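Local coordinates for extracellular solute-binding protein, family 1 (Bifidobacterium longum subsp. infantis ATCC 15697, PDB 3QUF) that probably binds a solute outside the cell and delivers it to a membrane transporter, at residues 198-203 / 287-292; 191-196 / 223-228; 156-161 / 291-296. All blocks are in the same frame, centred on the assembly; numbering follows the deposited sequence.

The three contacts lie close together, on the same side of the chain's centre. Contact 1 is about 9 Å from contact 3 and 11 Å from contact 2, centre to centre, and contacts 2 and 3 are also 11 Å apart. Along the chain the order is 156-161, 191-196, 198-203, 223-228, 287-292 and 291-296. Helix 188-199 serves contacts 1 and 2. Contacts 1 and 3 share D291 and G292, before strand 295-305. S196 joins the group, because its OG probably hydrogen-bonds to Y287 N and G292 O. Y287 packs on P224 of helix 223-234, and K158, just before helix 160-172, meets Q293. Three helices are tied to one loop of the solute-binding protein.

Contact 1 (198-203 / 287-292); sequences YGEQGK and YSKEDG
E200 lays its side chain alongside that of K289, and the two run past each other in opposite directions. CB and CG of E200 lie against K289 CD. At the far ends both chains find polar partners. K289 NZ donates to E200 O at 2.7 Å, with the donor tilted 18° from the carbonyl plane. The E200 carboxylate sits over the backbone of 287-289. Its OE2 takes two N-H groups: S288 N at 2.9 Å, through the syn lone pair, and K289 N at 2.8 Å, from above the carboxylate plane. The K289 N-H bond is nearly straight, 173° at the hydrogen. S288 OG donates to E200 OE1 at 2.6 Å, also from above that plane. S288 chi1 of 76° sets OG between the backbone N and the carbonyl carbon, facing E200. Three bonds thus fix the rotation of the carboxylate. OE1 also lies 3.6 Å from Y287 CD2, at the ring edge and in its plane. G292 CA packs beside OE2. After the helix, G202 has positive phi and makes a Schellman motif. The contact joins the C-terminal end of helix 188-199 to the loop between strands 279-282 and 295-305. Y287 also packs on helix 223-234.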
loop_
_atom_site.group_PDB
_atom_site.type_symbol
_atom_site.label_atom_id
_atom_site.label_comp_id
_atom_site.label_asym_id
_atom_site.label_seq_id
_atom_site.Cartn_x
_atom_site.Cartn_y
_atom_site.Cartn_z
ATOM N N TYR A 198 5.670 0.268 15.198
ATOM C CA TYR A 198 6.994 0.015 14.701
ATOM C C TYR A 198 7.795 1.285 14.456
ATOM O O TYR A 198 8.997 1.359 14.809
ATOM C CB TYR A 198 6.889 -0.773 13.395
ATOM C CG TYR A 198 6.473 -2.218 13.488
ATOM C CD1 TYR A 198 7.116 -3.103 14.363
ATOM C CD2 TYR A 198 5.505 -2.724 12.633
ATOM C CE1 TYR A 198 6.806 -4.447 14.382
ATOM C CE2 TYR A 198 5.197 -4.088 12.654
ATOM C CZ TYR A 198 5.869 -4.945 13.500
ATOM O OH TYR A 198 5.576 -6.307 13.507
ATOM N N GLY A 199 7.157 2.291 13.864
ATOM C CA GLY A 199 7.850 3.503 13.461
ATOM C C GLY A 199 8.349 4.263 14.679
ATOM O O GLY A 199 9.429 4.879 14.635
ATOM N N GLU A 200 7.599 4.200 15.768
ATOM C CA GLU A 200 7.996 4.875 17.011
ATOM C C GLU A 200 9.262 4.283 17.590
ATOM O O GLU A 200 9.962 4.976 18.346
ATOM C CB GLU A 200 6.861 4.830 18.043
ATOM C CG GLU A 200 5.639 5.721 17.676
ATOM C CD GLU A 200 4.517 5.627 18.663
ATOM O OE1 GLU A 200 4.609 4.793 19.601
ATOM O OE2 GLU A 200 3.561 6.426 18.562
ATOM N N GLN A 201 9.549 3.019 17.258
ATOM C CA GLN A 201 10.789 2.362 17.625
ATOM C C GLN A 201 11.948 2.654 16.688
ATOM O O GLN A 201 13.024 2.083 16.867
ATOM C CB GLN A 201 10.605 0.864 17.638
ATOM C CG GLN A 201 9.508 0.368 18.525
ATOM C CD GLN A 201 9.379 -1.126 18.416
ATOM O OE1 GLN A 201 10.312 -1.872 18.757
ATOM N NE2 GLN A 201 8.234 -1.581 17.995
ATOM N N GLY A 202 11.735 3.462 15.653
ATOM C CA GLY A 202 12.790 3.785 14.673
ATOM C C GLY A 202 12.805 2.913 13.427
ATOM O O GLY A 202 13.687 3.052 12.538
ATOM N N LYS A 203 11.818 2.040 13.300
ATOM C CA LYS A 203 11.747 1.185 12.120
ATOM C C LYS A 203 11.249 1.931 10.894
ATOM O O LYS A 203 10.549 2.929 11.026
ATOM C CB LYS A 203 10.898 -0.074 12.385
ATOM C CG LYS A 203 11.482 -1.006 13.471
ATOM C CD LYS A 203 10.593 -2.251 13.656
ATOM C CE LYS A 203 11.256 -3.398 14.468
ATOM N NZ LYS A 203 12.443 -4.038 13.737
ATOM N N TYR A 287 0.281 5.220 17.927
ATOM C CA TYR A 287 0.250 4.235 19.009
ATOM C C TYR A 287 0.516 4.860 20.377
ATOM O O TYR A 287 -0.195 4.565 21.306
ATOM C CB TYR A 287 1.251 3.165 18.686
ATOM C CG TYR A 287 1.424 2.081 19.699
ATOM C CD1 TYR A 287 0.487 1.055 19.807
ATOM C CD2 TYR A 287 2.560 2.027 20.486
ATOM C CE1 TYR A 287 0.660 0.025 20.719
ATOM C CE2 TYR A 287 2.764 0.968 21.393
ATOM C CZ TYR A 287 1.794 -0.010 21.501
ATOM O OH TYR A 287 1.983 -1.080 22.357
ATOM N N SER A 288 1.495 5.757 20.488
ATOM C CA SER A 288 1.836 6.360 21.788
ATOM C C SER A 288 2.399 7.771 21.783
ATOM O O SER A 288 2.170 8.515 22.761
ATOM C CB SER A 288 2.804 5.450 22.572
ATOM O OG SER A 288 4.117 5.523 22.063
ATOM N N LYS A 289 3.143 8.151 20.744
ATOM C CA LYS A 289 3.854 9.433 20.708
ATOM C C LYS A 289 3.074 10.534 19.991
ATOM O O LYS A 289 2.309 10.268 19.044
ATOM C CB LYS A 289 5.208 9.265 20.045
ATOM C CG LYS A 289 6.100 8.213 20.717
ATOM C CD LYS A 289 7.487 8.148 20.086
ATOM C CE LYS A 289 8.457 7.252 20.885
ATOM N NZ LYS A 289 9.737 7.003 20.117
ATOM N N GLU A 290 3.275 11.777 20.434
ATOM C CA GLU A 290 2.527 12.904 19.851
ATOM C C GLU A 290 2.863 13.096 18.366
ATOM O O GLU A 290 2.083 13.682 17.637
ATOM C CB GLU A 290 2.751 14.206 20.640
ATOM C CG GLU A 290 1.929 14.263 21.939
ATOM C CD GLU A 290 0.451 14.591 21.695
ATOM O OE1 GLU A 290 0.172 15.689 21.152
ATOM O OE2 GLU A 290 -0.423 13.770 22.078
ATOM N N ASP A 291 4.033 12.627 17.944
ATOM C CA ASP A 291 4.441 12.703 16.551
ATOM C C ASP A 291 4.550 11.355 15.848
ATOM O O ASP A 291 5.238 11.233 14.840
ATOM C CB ASP A 291 5.779 13.432 16.459
ATOM C CG ASP A 291 6.944 12.633 17.080
ATOM O OD1 ASP A 291 6.757 11.515 17.636
ATOM O OD2 ASP A 291 8.080 13.154 17.000
ATOM N N GLY A 292 3.842 10.356 16.350
ATOM C CA GLY A 292 4.049 8.965 15.925
ATOM C C GLY A 292 3.085 8.501 14.840
ATOM O O GLY A 292 2.890 7.298 14.667
#

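Contact 2 (191-196 / 223-228); sequences TGLLAS and TPVFKR
This is a buried, apolar helix-to-helix contact between the middle of helix 188-199 and the first turns of helix 223-234. No hydrogen bond crosses it. The axes of 191-196 and 223-228 approach to 9.7 Å, and their N-to-C directions differ by 131°, so these segments run roughly against each other but well off antiparallel. V225 is the central residue. Its CB points toward helix 188-199, and its two methyls divide the work. V225 CG1, anti to the backbone N (chi1 -175°), presses on the backbone between L193 and L194 and comes within 3.6 Å of L194 N. V225 CG1 also touches L193 CG at 3.9 Å. V225 CG2 meets L194 CD1, also at 3.9 Å, where the two side chains cross at about a right angle. L193 reaches further along helix 223-234. L193 CD2 lies 3.9 Å from V225 O and 4.0 Å from R228 CB. Only the first carbon of the R228 side chain takes part. The chain then bends at chi2 and chi3 and leads its guanidinium away, probably to D161, which is modelled in two conformers. L193 also packs on W160 of helix 160-172. F226 stacks on F190 and also touches helix 397-408.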
loop_
_atom_site.group_PDB
_atom_site.type_symbol
_atom_site.label_atom_id
_atom_site.label_comp_id
_atom_site.label_asym_id
_atom_site.label_seq_id
_atom_site.Cartn_x
_atom_site.Cartn_y
_atom_site.Cartn_z
ATOM N N THR A 191 -3.695 -1.229 10.536
ATOM C CA THR A 191 -2.386 -1.168 9.870
ATOM C C THR A 191 -1.679 0.136 10.224
ATOM O O THR A 191 -0.461 0.135 10.465
ATOM C CB THR A 191 -2.533 -1.353 8.371
ATOM O OG1 THR A 191 -3.132 -2.646 8.154
ATOM C CG2 THR A 191 -1.188 -1.290 7.656
ATOM N N GLY A 192 -2.433 1.233 10.272
ATOM C CA GLY A 192 -1.866 2.530 10.670
ATOM C C GLY A 192 -1.325 2.523 12.082
ATOM O O GLY A 192 -0.271 3.107 12.379
ATOM N N LEU A 193 -2.029 1.832 12.975
ATOM C CA LEU A 193 -1.614 1.725 14.355
ATOM C C LEU A 193 -0.386 0.841 14.497
ATOM O O LEU A 193 0.539 1.168 15.224
ATOM C CB LEU A 193 -2.797 1.219 15.184
ATOM C CG LEU A 193 -2.648 1.313 16.699
ATOM C CD1 LEU A 193 -2.499 2.776 17.134
ATOM C CD2 LEU A 193 -3.858 0.635 17.388
ATOM N N LEU A 194 -0.371 -0.263 13.758
ATOM C CA LEU A 194 0.772 -1.147 13.657
ATOM C C LEU A 194 2.000 -0.403 13.133
ATOM O O LEU A 194 3.119 -0.558 13.702
ATOM C CB LEU A 194 0.432 -2.340 12.754
ATOM C CG LEU A 194 1.550 -3.338 12.557
ATOM C CD1 LEU A 194 1.894 -4.092 13.852
ATOM C CD2 LEU A 194 1.210 -4.337 11.372
ATOM N N ALA A 195 1.794 0.420 12.102
ATOM C CA ALA A 195 2.877 1.146 11.458
ATOM C C ALA A 195 3.515 2.068 12.504
ATOM O O ALA A 195 4.731 2.151 12.610
ATOM C CB ALA A 195 2.376 1.938 10.263
ATOM N N SER A 196 2.677 2.706 13.301
ATOM C CA SER A 196 3.166 3.590 14.369
ATOM C C SER A 196 3.896 2.825 15.438
ATOM O O SER A 196 4.951 3.263 15.915
ATOM C CB SER A 196 2.003 4.348 14.956
ATOM O OG SER A 196 2.363 5.153 16.084
ATOM N N THR A 223 0.319 -8.509 19.144
ATOM C CA THR A 223 -0.549 -8.527 20.349
ATOM C C THR A 223 -0.798 -7.163 20.949
ATOM O O THR A 223 -1.944 -6.800 21.166
ATOM C CB THR A 223 -0.040 -9.483 21.435
ATOM O OG1 THR A 223 0.033 -10.790 20.885
ATOM C CG2 THR A 223 -0.982 -9.483 22.618
ATOM N N PRO A 224 0.268 -6.382 21.206
ATOM C CA PRO A 224 0.045 -5.063 21.821
ATOM C C PRO A 224 -0.749 -4.103 20.957
ATOM O O PRO A 224 -1.444 -3.234 21.470
ATOM C CB PRO A 224 1.449 -4.515 22.043
ATOM C CG PRO A 224 2.360 -5.322 21.197
ATOM C CD PRO A 224 1.698 -6.684 21.018
ATOM N N VAL A 225 -0.655 -4.283 19.650
ATOM C CA VAL A 225 -1.397 -3.446 18.719
ATOM C C VAL A 225 -2.842 -3.875 18.687
ATOM O O VAL A 225 -3.746 -3.041 18.778
ATOM C CB VAL A 225 -0.743 -3.429 17.317
ATOM C CG1 VAL A 225 -1.476 -2.421 16.356
ATOM C CG2 VAL A 225 0.733 -3.067 17.442
ATOM N N PHE A 226 -3.079 -5.172 18.656
ATOM C CA PHE A 226 -4.427 -5.696 18.748
ATOM C C PHE A 226 -5.078 -5.245 20.071
ATOM O O PHE A 226 -6.268 -4.988 20.101
ATOM C CB PHE A 226 -4.443 -7.213 18.712
ATOM C CG PHE A 226 -4.435 -7.843 17.318
ATOM C CD1 PHE A 226 -5.316 -7.439 16.328
ATOM C CD2 PHE A 226 -3.585 -8.899 17.046
ATOM C CE1 PHE A 226 -5.319 -8.075 15.060
ATOM C CE2 PHE A 226 -3.594 -9.534 15.812
ATOM C CZ PHE A 226 -4.466 -9.117 14.822
ATOM N N LYS A 227 -4.305 -5.180 21.149
ATOM C CA LYS A 227 -4.848 -4.765 22.455
ATOM C C LYS A 227 -5.395 -3.347 22.388
ATOM O O LYS A 227 -6.464 -3.051 22.942
ATOM C CB LYS A 227 -3.804 -4.848 23.574
ATOM C CG LYS A 227 -3.453 -6.242 24.059
ATOM C CD LYS A 227 -2.714 -6.170 25.434
ATOM C CE LYS A 227 -2.094 -7.516 25.885
ATOM N NZ LYS A 227 -2.986 -8.697 25.741
ATOM N N ARG A 228 -4.646 -2.451 21.749
ATOM C CA ARG A 228 -5.069 -1.069 21.645
ATOM C C ARG A 228 -6.216 -0.938 20.654
ATOM O O ARG A 228 -7.177 -0.191 20.878
ATOM C CB ARG A 228 -3.897 -0.169 21.281
ATOM C CG ARG A 228 -2.781 -0.184 22.320
ATOM C CD ARG A 228 -3.310 0.177 23.741
ATOM N NE ARG A 228 -4.034 1.453 23.728
ATOM C CZ ARG A 228 -5.130 1.743 24.439
ATOM N NH1 ARG A 228 -5.690 0.852 25.223
ATOM N NH2 ARG A 228 -5.695 2.948 24.335
#

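Contact 3 (156-161 / 291-296); sequences FPKTWD and DGQWIN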
loop_
_atom_site.group_PDB
_atom_site.type_symbol
_atom_site.label_atom_id
_atom_site.label_comp_id
_atom_site.label_asym_id
_atom_site.label_seq_id
_atom_site.Cartn_x
_atom_site.Cartn_y
_atom_site.Cartn_z
ATOM N N PHE A 156 -7.736 17.005 14.510
ATOM C CA PHE A 156 -7.868 15.567 14.612
ATOM C C PHE A 156 -6.946 15.022 15.692
ATOM O O PHE A 156 -5.800 15.455 15.779
ATOM C CB PHE A 156 -7.574 14.892 13.277
ATOM C CG PHE A 156 -8.175 13.534 13.183
ATOM C CD1 PHE A 156 -9.506 13.383 12.861
ATOM C CD2 PHE A 156 -7.437 12.409 13.504
ATOM C CE1 PHE A 156 -10.089 12.134 12.825
ATOM C CE2 PHE A 156 -8.013 11.165 13.485
ATOM C CZ PHE A 156 -9.352 11.019 13.136
ATOM N N PRO A 157 -7.431 14.050 16.480
ATOM C CA PRO A 157 -6.602 13.395 17.485
ATOM C C PRO A 157 -5.255 12.894 16.982
ATOM O O PRO A 157 -5.179 12.241 15.924
ATOM C CB PRO A 157 -7.473 12.219 17.936
ATOM C CG PRO A 157 -8.811 12.711 17.849
ATOM C CD PRO A 157 -8.825 13.589 16.583
ATOM N N LYS A 158 -4.218 13.170 17.764
ATOM C CA LYS A 158 -2.872 12.766 17.450
ATOM C C LYS A 158 -2.545 11.340 17.895
ATOM O O LYS A 158 -1.737 10.700 17.256
ATOM C CB LYS A 158 -1.881 13.759 18.041
ATOM C CG LYS A 158 -1.886 15.061 17.261
ATOM C CD LYS A 158 -0.835 16.033 17.808
ATOM C CE LYS A 158 -0.822 17.340 17.001
ATOM N NZ LYS A 158 -0.995 17.092 15.535
ATOM N N THR A 159 -3.166 10.854 18.980
ATOM C CA THR A 159 -2.882 9.524 19.482
ATOM C C THR A 159 -4.127 8.680 19.512
ATOM O O THR A 159 -5.232 9.183 19.566
ATOM C CB THR A 159 -2.301 9.587 20.902
ATOM O OG1 THR A 159 -3.313 10.078 21.796
ATOM C CG2 THR A 159 -1.072 10.506 20.930
ATOM N N TRP A 160 -3.934 7.378 19.495
ATOM C CA TRP A 160 -5.049 6.450 19.540
ATOM C C TRP A 160 -5.946 6.618 20.790
ATOM O O TRP A 160 -7.182 6.532 20.704
ATOM C CB TRP A 160 -4.510 5.026 19.406
ATOM C CG TRP A 160 -5.559 4.032 19.179
ATOM C CD1 TRP A 160 -6.051 3.142 20.082
ATOM C CD2 TRP A 160 -6.223 3.758 17.947
ATOM N NE1 TRP A 160 -7.029 2.359 19.501
ATOM C CE2 TRP A 160 -7.152 2.719 18.190
ATOM C CE3 TRP A 160 -6.135 4.302 16.660
ATOM C CZ2 TRP A 160 -7.976 2.206 17.198
ATOM C CZ3 TRP A 160 -6.965 3.804 15.680
ATOM C CH2 TRP A 160 -7.868 2.752 15.951
ATOM N N ASP A 161 -5.333 6.857 21.949
ATOM C CA ASP A 161 -6.109 7.063 23.170
ATOM C C ASP A 161 -7.025 8.289 22.994
ATOM O O ASP A 161 -8.198 8.259 23.377
ATOM C CB ASP A 161 -5.173 7.217 24.383
ATOM C CG ASP A 161 -4.330 5.973 24.633
ATOM O OD1 ASP A 161 -4.452 4.998 23.867
ATOM O OD2 ASP A 161 -3.542 5.961 25.604
ATOM N N ASP A 291 4.033 12.627 17.944
ATOM C CA ASP A 291 4.441 12.703 16.551
ATOM C C ASP A 291 4.550 11.355 15.848
ATOM O O ASP A 291 5.238 11.233 14.840
ATOM C CB ASP A 291 5.779 13.432 16.459
ATOM C CG ASP A 291 6.944 12.633 17.080
ATOM O OD1 ASP A 291 6.757 11.515 17.636
ATOM O OD2 ASP A 291 8.080 13.154 17.000
ATOM N N GLY A 292 3.842 10.356 16.350
ATOM C CA GLY A 292 4.049 8.965 15.925
ATOM C C GLY A 292 3.085 8.501 14.840
ATOM O O GLY A 292 2.890 7.298 14.667
ATOM N N GLN A 293 2.484 9.453 14.127
ATOM C CA GLN A 293 1.463 9.112 13.118
ATOM C C GLN A 293 2.039 8.581 11.806
ATOM O O GLN A 293 3.106 9.033 11.338
ATOM C CB GLN A 293 0.535 10.285 12.819
ATOM C CG GLN A 293 -0.134 10.921 14.026
ATOM C CD GLN A 293 0.789 11.842 14.792
ATOM O OE1 GLN A 293 1.830 12.303 14.273
ATOM N NE2 GLN A 293 0.417 12.119 16.059
ATOM N N TRP A 294 1.323 7.607 11.235
ATOM C CA TRP A 294 1.623 7.010 9.929
ATOM C C TRP A 294 0.375 7.060 9.039
ATOM O O TRP A 294 -0.739 7.238 9.510
ATOM C CB TRP A 294 2.101 5.556 10.095
ATOM C CG TRP A 294 3.527 5.477 10.553
ATOM C CD1 TRP A 294 4.015 5.966 11.717
ATOM C CD2 TRP A 294 4.637 4.980 9.831
ATOM N NE1 TRP A 294 5.370 5.829 11.769
ATOM C CE2 TRP A 294 5.786 5.199 10.632
ATOM C CE3 TRP A 294 4.799 4.391 8.575
ATOM C CZ2 TRP A 294 7.061 4.814 10.227
ATOM C CZ3 TRP A 294 6.049 3.990 8.195
ATOM C CH2 TRP A 294 7.188 4.247 9.017
ATOM N N ILE A 295 0.588 6.870 7.738
ATOM C CA ILE A 295 -0.500 6.665 6.794
ATOM C C ILE A 295 -0.387 5.260 6.216
ATOM O O ILE A 295 0.611 4.557 6.387
ATOM C CB ILE A 295 -0.555 7.753 5.696
ATOM C CG1 ILE A 295 0.666 7.679 4.782
ATOM C CG2 ILE A 295 -0.714 9.130 6.335
ATOM C CD1 ILE A 295 0.681 8.672 3.655
ATOM N N ASN A 296 -1.450 4.825 5.572
ATOM C CA ASN A 296 -1.385 3.615 4.800
ATOM C C ASN A 296 -0.712 3.927 3.451
ATOM O O ASN A 296 -0.888 4.992 2.852
ATOM C CB ASN A 296 -2.785 3.076 4.427
ATOM C CG ASN A 296 -3.645 2.559 5.606
ATOM O OD1 ASN A 296 -4.877 2.448 5.440
ATOM N ND2 ASN A 296 -3.057 2.242 6.758
#
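K158 carries this contact on the 156-161 side, meeting Q293 through its backbone oxygen and the first carbons of its side chain. F156 and P157 come before it. There P157 CD sits 3.4 Å above one face of the F156 ring, toward its rim. At K158, Q293 NE2 donates to K158 O at 2.8 Å. The N-H points almost straight at the oxygen (167°), which lies close to the Q293 amide plane. From the carbonyl's side the approach is bent, with the donor tilted 29° from its plane. Q293 NE2 rests 3.4 Å from K158 CB and 3.9 Å from K158 CG. Q293 CB points toward K158, and a bend at chi2 (78°) turns the amide to the carbonyl. Q293 NE2 also donates to E290 O, a carbonyl of its own loop. T159 follows as the N-cap of helix 160-172, with its side chain capping a backbone N farther on. W160 and D161 open that helix, and W160 NE1 is hydrogen-bonded to R228 O. Here a side-chain amide bridges two loops, just before a capped helix N-terminus and a strand of the central sheet, within a solute-binding protein fold.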